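PDB 2PY5: DNA polymerase from Bacillus phage phi29, which replicates the viral genome by protein-primed, strand-displacing DNA synthesis with high processivity and fidelity, and proofreads with a 3'-5' exonuclease. Local coordinates for residues F[151-154]-F[155-158]; F[430-433]-F[434-438]; F[506-510]-F[511-515]; F[531-535]-F[536-540]. The protein carries 2 engineered substitutions. All blocks are in the same frame, centred on the assembly; numbering follows the deposited sequence.

Interaction 1: F[151-154]-F[155-158]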
loop_
_atom_site.group_PDB
_atom_site.type_symbol
_atom_site.label_atom_id
_atom_site.label_comp_id
_atom_site.label_asym_id
_atom_site.label_seq_id
_atom_site.Cartn_x
_atom_site.Cartn_y
_atom_site.Cartn_z
ATOM N N GLU F 151 -33.107 -0.534 8.323
ATOM C CA GLU F 151 -33.973 0.530 7.838
ATOM C C GLU F 151 -33.867 1.738 8.776
ATOM O O GLU F 151 -34.194 1.629 9.972
ATOM C CB GLU F 151 -35.414 0.017 7.777
ATOM C CG GLU F 151 -36.490 1.078 7.536
ATOM C CD GLU F 151 -36.412 1.716 6.164
ATOM O OE1 GLU F 151 -35.694 1.185 5.284
ATOM O OE2 GLU F 151 -37.095 2.750 5.966
ATOM N N ARG F 152 -33.409 2.865 8.223
ATOM C CA ARG F 152 -33.205 4.104 8.980
ATOM C C ARG F 152 -33.690 5.314 8.180
ATOM O O ARG F 152 -32.960 5.847 7.347
ATOM C CB ARG F 152 -31.728 4.278 9.329
ATOM C CG ARG F 152 -31.195 3.233 10.304
ATOM C CD ARG F 152 -29.738 3.490 10.622
ATOM N NE ARG F 152 -29.152 2.491 11.520
ATOM C CZ ARG F 152 -28.399 1.456 11.142
ATOM N NH1 ARG F 152 -28.160 1.224 9.858
ATOM N NH2 ARG F 152 -27.905 0.629 12.060
ATOM N N PRO F 153 -34.941 5.740 8.421
ATOM C CA PRO F 153 -35.484 6.909 7.750
ATOM C C PRO F 153 -34.807 8.205 8.158
ATOM O O PRO F 153 -34.033 8.247 9.111
ATOM C CB PRO F 153 -36.947 6.926 8.216
ATOM C CG PRO F 153 -37.211 5.572 8.692
ATOM C CD PRO F 153 -35.949 5.113 9.290
ATOM N N VAL F 154 -35.101 9.270 7.427
ATOM C CA VAL F 154 -34.590 10.572 7.796
ATOM C C VAL F 154 -35.030 10.892 9.230
ATOM O O VAL F 154 -36.207 10.755 9.572
ATOM C CB VAL F 154 -35.062 11.656 6.813
ATOM C CG1 VAL F 154 -34.710 13.047 7.326
ATOM C CG2 VAL F 154 -34.452 11.422 5.453
ATOM N N GLY F 155 -34.077 11.309 10.067
ATOM C CA GLY F 155 -34.372 11.668 11.465
ATOM C C GLY F 155 -34.375 10.482 12.412
ATOM O O GLY F 155 -34.745 10.602 13.580
ATOM N N TYR F 156 -33.975 9.324 11.896
ATOM C CA TYR F 156 -33.864 8.104 12.688
ATOM C C TYR F 156 -33.058 8.355 13.965
ATOM O O TYR F 156 -31.980 8.981 13.932
ATOM C CB TYR F 156 -33.227 6.983 11.843
ATOM C CG TYR F 156 -32.714 5.802 12.627
ATOM C CD1 TYR F 156 -33.570 4.784 13.014
ATOM C CD2 TYR F 156 -31.373 5.688 12.957
ATOM C CE1 TYR F 156 -33.114 3.697 13.730
ATOM C CE2 TYR F 156 -30.913 4.598 13.687
ATOM C CZ TYR F 156 -31.784 3.606 14.057
ATOM O OH TYR F 156 -31.339 2.517 14.766
ATOM N N LYS F 157 -33.611 7.877 15.079
ATOM C CA LYS F 157 -33.015 8.035 16.402
ATOM C C LYS F 157 -31.883 7.036 16.633
ATOM O O LYS F 157 -32.107 5.825 16.658
ATOM C CB LYS F 157 -34.099 7.837 17.459
ATOM C CG LYS F 157 -33.642 7.863 18.906
ATOM C CD LYS F 157 -34.847 8.000 19.817
ATOM C CE LYS F 157 -34.579 7.542 21.231
ATOM N NZ LYS F 157 -35.827 7.621 22.048
ATOM N N ILE F 158 -30.677 7.555 16.833
ATOM C CA ILE F 158 -29.502 6.722 17.068
ATOM C C ILE F 158 -29.626 5.994 18.411
ATOM O O ILE F 158 -29.920 6.620 19.434
ATOM C CB ILE F 158 -28.198 7.571 17.056
ATOM C CG1 ILE F 158 -28.035 8.314 15.721
ATOM C CG2 ILE F 158 -26.989 6.688 17.290
ATOM C CD1 ILE F 158 -26.934 9.370 15.746
#
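Pro153 and Tyr156 close a type II beta turn through Val154 and Gly155, the Tyr156 amide reaching Pro153 O at 3.0 Å with an N-H...O angle of 145° and the donor standing above the carbonyl plane. Gly155 takes the third position with a positive phi of 85°, the usual place of glycine in a type II turn. The turn brings Tyr156 back beside Arg152. Arg152 lies with its aliphatic part over one face of the phenol ring: CG sits 3.5 Å from the ring centroid, almost on the normal, in a clear CH-pi contact. With CG beside the backbone N (chi1 -66°) and the chain extended from there to NE, the methylene run continues outward over the ring, Arg152 CD coming within 3.5 Å of Tyr156 CE2. The guanidinium does not stack; it stands nearly upright on the ring, with CE2 at its edge. Farther out, Glu162 OE2 takes both a salt bridge from Arg152 NH2 and a hydrogen bond with Tyr156 OH, so one carboxylate fixes the polar ends of both residues, while Asp147 O binds the same NH2. Pro153 adds a looser apolar touch, its CD 4.2 Å from Tyr156 CB. A type II turn with glycine third, backed by an arginine-tyrosine pair, thus shapes the exonuclease-domain loop leading into helix 160-182, near Tyr148 and Glu14 of the proofreading site.

Interaction 2: F[430-433]-F[434-438]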
loop_
_atom_site.group_PDB
_atom_site.type_symbol
_atom_site.label_atom_id
_atom_site.label_comp_id
_atom_site.label_asym_id
_atom_site.label_seq_id
_atom_site.Cartn_x
_atom_site.Cartn_y
_atom_site.Cartn_z
ATOM N N GLY F 430 14.306 4.230 -6.331
ATOM C CA GLY F 430 13.183 3.293 -6.292
ATOM C C GLY F 430 13.391 2.115 -7.232
ATOM O O GLY F 430 13.152 0.952 -6.879
ATOM N N VAL F 431 13.836 2.408 -8.451
ATOM C CA VAL F 431 14.064 1.362 -9.451
ATOM C C VAL F 431 14.992 0.280 -8.895
ATOM O O VAL F 431 14.728 -0.918 -9.005
ATOM C CB VAL F 431 14.670 1.956 -10.743
ATOM C CG1 VAL F 431 15.280 0.875 -11.615
ATOM C CG2 VAL F 431 13.604 2.791 -11.493
ATOM N N PHE F 432 16.101 0.701 -8.268
ATOM C CA PHE F 432 17.072 -0.256 -7.780
ATOM C C PHE F 432 16.729 -0.920 -6.452
ATOM O O PHE F 432 17.109 -2.065 -6.211
ATOM C CB PHE F 432 18.455 0.396 -7.735
ATOM C CG PHE F 432 19.122 0.402 -9.072
ATOM C CD1 PHE F 432 18.890 1.429 -9.985
ATOM C CD2 PHE F 432 19.941 -0.647 -9.454
ATOM C CE1 PHE F 432 19.505 1.406 -11.228
ATOM C CE2 PHE F 432 20.537 -0.670 -10.712
ATOM C CZ PHE F 432 20.316 0.353 -11.589
ATOM N N ILE F 433 15.983 -0.231 -5.611
ATOM C CA ILE F 433 15.572 -0.863 -4.359
ATOM C C ILE F 433 14.664 -2.047 -4.669
ATOM O O ILE F 433 14.867 -3.148 -4.127
ATOM C CB ILE F 433 14.935 0.127 -3.390
ATOM C CG1 ILE F 433 15.996 1.075 -2.805
ATOM C CG2 ILE F 433 14.218 -0.636 -2.234
ATOM C CD1 ILE F 433 15.418 2.294 -2.101
ATOM N N THR F 434 13.685 -1.856 -5.562
ATOM C CA THR F 434 12.776 -2.964 -5.898
ATOM C C THR F 434 13.498 -4.040 -6.739
ATOM O O THR F 434 13.231 -5.240 -6.570
ATOM C CB THR F 434 11.507 -2.497 -6.570
ATOM O OG1 THR F 434 11.814 -1.909 -7.844
ATOM C CG2 THR F 434 10.745 -1.505 -5.696
ATOM N N ALA F 435 14.458 -3.633 -7.579
ATOM C CA ALA F 435 15.229 -4.587 -8.385
ATOM C C ALA F 435 16.047 -5.524 -7.508
ATOM O O ALA F 435 16.027 -6.732 -7.684
ATOM C CB ALA F 435 16.128 -3.865 -9.408
ATOM N N TRP F 436 16.745 -4.964 -6.526
ATOM C CA TRP F 436 17.481 -5.788 -5.609
ATOM C C TRP F 436 16.559 -6.700 -4.786
ATOM O O TRP F 436 16.950 -7.826 -4.458
ATOM C CB TRP F 436 18.328 -4.903 -4.679
ATOM C CG TRP F 436 19.627 -4.428 -5.281
ATOM C CD1 TRP F 436 20.036 -3.128 -5.462
ATOM C CD2 TRP F 436 20.723 -5.250 -5.695
ATOM N NE1 TRP F 436 21.304 -3.101 -5.998
ATOM C CE2 TRP F 436 21.757 -4.385 -6.136
ATOM C CE3 TRP F 436 20.938 -6.626 -5.733
ATOM C CZ2 TRP F 436 22.951 -4.861 -6.631
ATOM C CZ3 TRP F 436 22.137 -7.090 -6.214
ATOM C CH2 TRP F 436 23.129 -6.208 -6.659
ATOM N N ALA F 437 15.372 -6.204 -4.415
ATOM C CA ALA F 437 14.410 -7.005 -3.671
ATOM C C ALA F 437 13.981 -8.216 -4.533
ATOM O O ALA F 437 13.983 -9.367 -4.064
ATOM C CB ALA F 437 13.240 -6.187 -3.309
ATOM N N ARG F 438 13.671 -7.963 -5.795
ATOM C CA ARG F 438 13.319 -9.058 -6.701
ATOM C C ARG F 438 14.466 -10.048 -6.832
ATOM O O ARG F 438 14.267 -11.265 -6.796
ATOM C CB ARG F 438 12.926 -8.544 -8.094
ATOM C CG ARG F 438 11.631 -7.850 -8.137
ATOM C CD ARG F 438 11.184 -7.572 -9.582
ATOM N NE ARG F 438 12.035 -6.596 -10.242
ATOM C CZ ARG F 438 11.992 -5.282 -10.044
ATOM N NH1 ARG F 438 11.115 -4.744 -9.207
ATOM N NH2 ARG F 438 12.801 -4.483 -10.707
#
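Trp436 rests on the turn of helix before it through Phe432, whose carbonyl oxygen accepts the Trp436 amide at 2.9 Å in a nearly straight bond. The indole also passes close to this oxygen, Trp436 CD1 lying 3.2 Å from Phe432 O, and Trp436 NE1 comes to the edge of the Phe432 ring, 4.5 Å from Phe432 CD2. One residue on, Ala437 N binds Ile433 O; one residue back, Ala435 N binds Val431 O and its CB lies 3.3 Å from that oxygen. Thr434 completes the alpha-helical run with its amide on Gly430 O, and its chi1 of 65° swings OG1 back to 3.3 Å from Val431 O. Arg438 bends at chi3 (-68°), folding its guanidinium over the helix so that Thr434 O and Ala435 CA lie against one face. The next shell fixes these polar groups: Thr434 OG1 bonds to Arg227 O, Arg438 to Gly228 O and Asp332, and Trp436 NE1 to Leu262 O. Thr434 and Arg438 are probably involved in binding template-primer structures. Around helix 427-447, Ala435 meets helix 330-339, Ile433 and Ala437 meet helix 253-260, Trp436 touches both, and Phe432 and Trp436 pack on strand 263-265.

Interaction 3: F[506-510]-F[511-515]. With EDO (1,2-ethanediol), chain Y.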
loop_
_atom_site.group_PDB
_atom_site.type_symbol
_atom_site.label_atom_id
_atom_site.label_comp_id
_atom_site.label_asym_id
_atom_site.label_seq_id
_atom_site.Cartn_x
_atom_site.Cartn_y
_atom_site.Cartn_z
ATOM N N MET F 506 0.732 -25.828 13.974
ATOM C CA MET F 506 0.787 -24.909 15.105
ATOM C C MET F 506 0.995 -25.695 16.391
ATOM O O MET F 506 0.643 -26.868 16.483
ATOM C CB MET F 506 -0.512 -24.113 15.230
ATOM C CG MET F 506 -0.910 -23.343 13.996
ATOM S SD MET F 506 0.181 -21.977 13.569
ATOM C CE MET F 506 -0.299 -20.725 14.771
ATOM N N LYS F 507 1.545 -25.027 17.398
ATOM C CA LYS F 507 1.737 -25.630 18.697
ATOM C C LYS F 507 1.323 -24.654 19.793
ATOM O O LYS F 507 1.484 -23.440 19.642
ATOM C CB LYS F 507 3.189 -26.068 18.887
ATOM C CG LYS F 507 4.222 -24.983 18.742
ATOM C CD LYS F 507 5.577 -25.517 19.140
ATOM C CE LYS F 507 6.679 -24.620 18.690
ATOM N NZ LYS F 507 7.992 -25.083 19.202
ATOM N N GLU F 508 0.793 -25.204 20.877
ATOM C CA GLU F 508 0.355 -24.426 22.022
ATOM C C GLU F 508 1.566 -24.157 22.914
ATOM O O GLU F 508 2.199 -25.101 23.380
ATOM C CB GLU F 508 -0.707 -25.207 22.808
ATOM C CG GLU F 508 -1.528 -24.372 23.790
ATOM C CD GLU F 508 -2.833 -23.866 23.189
ATOM O OE1 GLU F 508 -2.805 -23.360 22.045
ATOM O OE2 GLU F 508 -3.885 -23.972 23.860
ATOM N N VAL F 509 1.890 -22.882 23.128
ATOM C CA VAL F 509 2.956 -22.479 24.055
ATOM C C VAL F 509 2.443 -21.375 24.985
ATOM O O VAL F 509 2.003 -20.324 24.518
ATOM C CB VAL F 509 4.206 -21.974 23.312
ATOM C CG1 VAL F 509 5.287 -21.555 24.306
ATOM C CG2 VAL F 509 4.735 -23.038 22.366
ATOM N N ASP F 510 2.515 -21.623 26.291
ATOM C CA ASP F 510 1.999 -20.701 27.314
ATOM C C ASP F 510 0.523 -20.339 27.080
ATOM O O ASP F 510 0.123 -19.187 27.245
ATOM C CB ASP F 510 2.867 -19.430 27.391
ATOM C CG ASP F 510 4.310 -19.719 27.795
ATOM O OD1 ASP F 510 5.213 -18.987 27.337
ATOM O OD2 ASP F 510 4.541 -20.674 28.564
ATOM N N GLY F 511 -0.274 -21.333 26.690
ATOM C CA GLY F 511 -1.708 -21.144 26.450
ATOM C C GLY F 511 -2.054 -20.396 25.172
ATOM O O GLY F 511 -3.192 -19.949 25.001
ATOM N N LYS F 512 -1.083 -20.270 24.271
ATOM C CA LYS F 512 -1.268 -19.539 23.021
ATOM C C LYS F 512 -0.749 -20.383 21.863
ATOM O O LYS F 512 0.169 -21.180 22.038
ATOM C CB LYS F 512 -0.537 -18.197 23.072
ATOM C CG LYS F 512 -0.851 -17.372 24.323
ATOM C CD LYS F 512 -0.215 -15.996 24.241
ATOM C CE LYS F 512 -0.251 -15.273 25.583
ATOM N NZ LYS F 512 0.443 -16.034 26.674
ATOM N N LEU F 513 -1.351 -20.213 20.692
ATOM C CA LEU F 513 -0.955 -20.969 19.507
ATOM C C LEU F 513 0.118 -20.207 18.752
ATOM O O LEU F 513 -0.063 -19.034 18.412
ATOM C CB LEU F 513 -2.143 -21.204 18.564
ATOM C CG LEU F 513 -2.963 -22.493 18.521
ATOM C CD1 LEU F 513 -3.456 -22.649 17.082
ATOM C CD2 LEU F 513 -2.206 -23.735 18.971
ATOM N N VAL F 514 1.226 -20.884 18.466
ATOM C CA VAL F 514 2.287 -20.326 17.644
ATOM C C VAL F 514 2.690 -21.352 16.594
ATOM O O VAL F 514 2.271 -22.509 16.669
ATOM C CB VAL F 514 3.509 -19.943 18.483
ATOM C CG1 VAL F 514 3.115 -18.898 19.545
ATOM C CG2 VAL F 514 4.126 -21.183 19.127
ATOM N N GLU F 515 3.499 -20.934 15.634
ATOM C CA GLU F 515 3.924 -21.815 14.544
ATOM C C GLU F 515 4.673 -23.024 15.089
ATOM O O GLU F 515 5.516 -22.902 15.979
ATOM C CB GLU F 515 4.770 -21.069 13.499
ATOM C CG GLU F 515 3.957 -20.191 12.578
ATOM C CD GLU F 515 3.501 -18.889 13.214
ATOM O OE1 GLU F 515 4.054 -18.485 14.254
ATOM O OE2 GLU F 515 2.591 -18.255 12.649
HETATM C C1 EDO Y . 2.291 -18.046 9.541
HETATM O O1 EDO Y . 1.453 -18.948 10.274
HETATM C C2 EDO Y . 1.596 -17.601 8.258
HETATM O O2 EDO Y . 0.295 -17.052 8.523
#
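Glu508 and Leu513 share one face of the hairpin 499-515, part of a larger antiparallel sheet, and the Glu508 carboxylate bends round at chi2 (94°) to set OE1 3.2 Å from Leu513 CD2, the two side chains crossing at about a right angle. Lys507, Val509, Lys512 and Val514 occupy the other face, where Val509 CG2 meets Val514 CG2 at 3.8 Å. The second carboxylate, of Glu515, accepts at OE2 a hydrogen bond from O1 of an ethanediol, 2.7 Å away; this molecule, probably from the crystallisation liquor, also binds Lys525. Between the faces the backbones pair in antiparallel fashion. Lys507 and Val514 exchange two bonds, the amide of Lys507 pointing nearly straight at Val514 O, and Val509 and Lys512 form the next hydrogen-bonded pair. This is a beta hairpin closed by a type I' turn through Asp510 and Gly511, both with positive phi. Across the turn the Lys512 amide reaches Val509 O at 3.1 Å from well above the carbonyl plane. Lys512 also curls its chain back, bent at chi4 (58°), to bring NZ to Asp510 O at 3.2 Å. At the far end Met506, beside strand 523-530, places CB 3.8 Å from Leu513 CD1, and its doubly bent chain carries CE to 3.6 Å from Val514 C. Lys507 runs its extended chain past Glu515 O toward a salt bridge with Asp520.

Interaction 4: F[531-535]-F[536-540]. With nucleotides of chain B.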
loop_
_atom_site.group_PDB
_atom_site.type_symbol
_atom_site.label_atom_id
_atom_site.label_comp_id
_atom_site.label_asym_id
_atom_site.label_seq_id
_atom_site.Cartn_x
_atom_site.Cartn_y
_atom_site.Cartn_z
ATOM N N ALA F 531 -6.320 -12.506 -3.146
ATOM C CA ALA F 531 -6.345 -11.068 -3.406
ATOM C C ALA F 531 -7.759 -10.631 -3.728
ATOM O O ALA F 531 -8.436 -11.248 -4.552
ATOM C CB ALA F 531 -5.406 -10.725 -4.554
ATOM N N GLY F 532 -8.213 -9.585 -3.046
ATOM C CA GLY F 532 -9.536 -9.032 -3.282
ATOM C C GLY F 532 -10.635 -9.726 -2.508
ATOM O O GLY F 532 -11.753 -9.218 -2.443
ATOM N N MET F 533 -10.336 -10.885 -1.920
ATOM C CA MET F 533 -11.328 -11.607 -1.136
ATOM C C MET F 533 -11.462 -10.909 0.210
ATOM O O MET F 533 -10.463 -10.649 0.880
ATOM C CB MET F 533 -10.906 -13.073 -0.954
ATOM C CG MET F 533 -11.973 -13.953 -0.386
ATOM S SD MET F 533 -11.456 -15.668 -0.209
ATOM C CE MET F 533 -11.720 -16.307 -1.865
ATOM N N THR F 534 -12.691 -10.577 0.591
ATOM C CA THR F 534 -12.936 -9.934 1.882
ATOM C C THR F 534 -12.889 -10.987 2.975
ATOM O O THR F 534 -12.921 -12.178 2.686
ATOM C CB THR F 534 -14.311 -9.269 1.943
ATOM O OG1 THR F 534 -15.319 -10.284 1.919
ATOM C CG2 THR F 534 -14.508 -8.307 0.766
ATOM N N ASP F 535 -12.834 -10.550 4.230
ATOM C CA ASP F 535 -12.810 -11.479 5.365
ATOM C C ASP F 535 -14.096 -12.300 5.473
ATOM O O ASP F 535 -14.045 -13.481 5.800
ATOM C CB ASP F 535 -12.548 -10.741 6.688
ATOM C CG ASP F 535 -11.126 -10.223 6.800
ATOM O OD1 ASP F 535 -10.200 -10.851 6.239
ATOM O OD2 ASP F 535 -10.932 -9.182 7.466
ATOM N N LYS F 536 -15.247 -11.682 5.196
ATOM C CA LYS F 536 -16.513 -12.414 5.245
ATOM C C LYS F 536 -16.530 -13.565 4.231
ATOM O O LYS F 536 -17.066 -14.634 4.512
ATOM C CB LYS F 536 -17.713 -11.485 4.986
ATOM C CG LYS F 536 -19.051 -12.150 5.308
ATOM C CD LYS F 536 -20.260 -11.271 5.031
ATOM C CE LYS F 536 -21.522 -11.913 5.621
ATOM N NZ LYS F 536 -22.786 -11.416 5.000
ATOM N N ILE F 537 -15.964 -13.330 3.050
ATOM C CA ILE F 537 -15.888 -14.368 2.021
ATOM C C ILE F 537 -14.880 -15.452 2.442
ATOM O O ILE F 537 -15.134 -16.634 2.258
ATOM C CB ILE F 537 -15.512 -13.790 0.639
ATOM C CG1 ILE F 537 -16.622 -12.852 0.140
ATOM C CG2 ILE F 537 -15.300 -14.915 -0.371
ATOM C CD1 ILE F 537 -16.293 -12.119 -1.139
ATOM N N LYS F 538 -13.769 -15.035 3.043
ATOM C CA LYS F 538 -12.776 -15.981 3.586
ATOM C C LYS F 538 -13.369 -16.993 4.593
ATOM O O LYS F 538 -12.959 -18.162 4.633
ATOM C CB LYS F 538 -11.601 -15.216 4.211
ATOM C CG LYS F 538 -10.661 -14.600 3.183
ATOM C CD LYS F 538 -9.432 -13.950 3.829
ATOM C CE LYS F 538 -8.355 -13.668 2.778
ATOM N NZ LYS F 538 -7.161 -12.971 3.329
ATOM N N LYS F 539 -14.345 -16.553 5.387
ATOM C CA LYS F 539 -15.080 -17.441 6.292
ATOM C C LYS F 539 -15.790 -18.604 5.574
ATOM O O LYS F 539 -16.000 -19.662 6.162
ATOM C CB LYS F 539 -16.111 -16.646 7.107
ATOM C CG LYS F 539 -16.807 -17.489 8.162
ATOM C CD LYS F 539 -17.692 -16.703 9.095
ATOM C CE LYS F 539 -18.142 -17.601 10.240
ATOM N NZ LYS F 539 -19.219 -16.996 11.065
ATOM N N GLU F 540 -16.140 -18.402 4.309
ATOM C CA GLU F 540 -16.878 -19.406 3.529
ATOM C C GLU F 540 -15.968 -20.496 2.968
ATOM O O GLU F 540 -16.437 -21.571 2.575
ATOM C CB GLU F 540 -17.604 -18.735 2.353
ATOM C CG GLU F 540 -18.434 -17.488 2.700
ATOM C CD GLU F 540 -19.870 -17.803 3.072
ATOM O OE1 GLU F 540 -20.413 -18.814 2.591
ATOM O OE2 GLU F 540 -20.466 -17.020 3.837
ATOM O "O5'" DG B 1 -6.792 -13.919 -9.402
ATOM C "C5'" DG B 1 -8.119 -13.371 -9.349
ATOM C "C4'" DG B 1 -8.117 -11.878 -9.613
ATOM O "O4'" DG B 1 -7.253 -11.218 -8.660
ATOM C "C3'" DG B 1 -7.584 -11.468 -10.989
ATOM O "O3'" DG B 1 -8.641 -11.118 -11.925
ATOM C "C2'" DG B 1 -6.595 -10.331 -10.697
ATOM C "C1'" DG B 1 -6.863 -9.993 -9.231
ATOM N N9 DG B 1 -5.747 -9.465 -8.443
ATOM C C8 DG B 1 -4.401 -9.732 -8.570
ATOM N N7 DG B 1 -3.661 -9.105 -7.699
ATOM C C5 DG B 1 -4.570 -8.376 -6.943
ATOM C C6 DG B 1 -4.362 -7.499 -5.850
ATOM O O6 DG B 1 -3.290 -7.184 -5.313
ATOM N N1 DG B 1 -5.561 -6.968 -5.374
ATOM C C2 DG B 1 -6.809 -7.241 -5.884
ATOM N N2 DG B 1 -7.848 -6.632 -5.290
ATOM N N3 DG B 1 -7.018 -8.061 -6.909
ATOM C C4 DG B 1 -5.860 -8.590 -7.387
#
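Met533 and Ile537 make the tight half of this helix start. CG opposite the N (chi1 -169°) points the methionine chain at the first helical turn; there Met533 CG presses on Ile537 CG2 at 3.5 Å, closer than usual for two carbons. The sulfur then passes to Lys538: Met533 SD lies 3.6 Å from Lys538 CG, so that a lysine methylene takes part in the apolar patch. Phe572 of strand 564-573 touches both Met533 and Ile537. Beside this cluster Thr534 turns OG1 toward the helix (chi1 68°), where it accepts a weak bond from Ile537 N at 3.3 Å and also touches Ile537 CG1 at 3.4 Å. Thr534 O receives Lys538 N at 3.0 Å, the first alpha-helical bond. The solvent side is looser. Asp535 and Lys538 carry opposite charges, yet OD1 and NZ stay 4.7 Å apart; Lys538 NZ instead makes a weak bond to Val528 O. Lys536 and Lys539 send extended chains away from the contact. Asp535, in the first turn, would probably interact favourably with the helix dipole. Upstream, Ala531 lays CB against the guanine of DG1 of chain B, 3.5 Å from C5. Beyond this DNA-contacting loop, with the methionine packed alongside, the chain enters the short helix 535-538 through a threonine N-cap.

In the fold
The four contacts are all local and lie in series along the chain, but their settings differ. Interaction 2 is the buried one, a helix interior in the polymerisation region whose polar ends are met by surrounding residues. Interactions 1 and 3 are surface turns: the first, in the exonuclease region, has one face of an aromatic ring to pack on, whereas the second, at a hairpin tip, relies mostly on backbone pairing. Interaction 4 is intermediate, apolar on its inner side and charged outside. Strand 523-530 connects the last two, pairing with the hairpin strand of interaction 3 and running into the loop of interaction 4; their centres are about 25 Å apart. None of the four touches another.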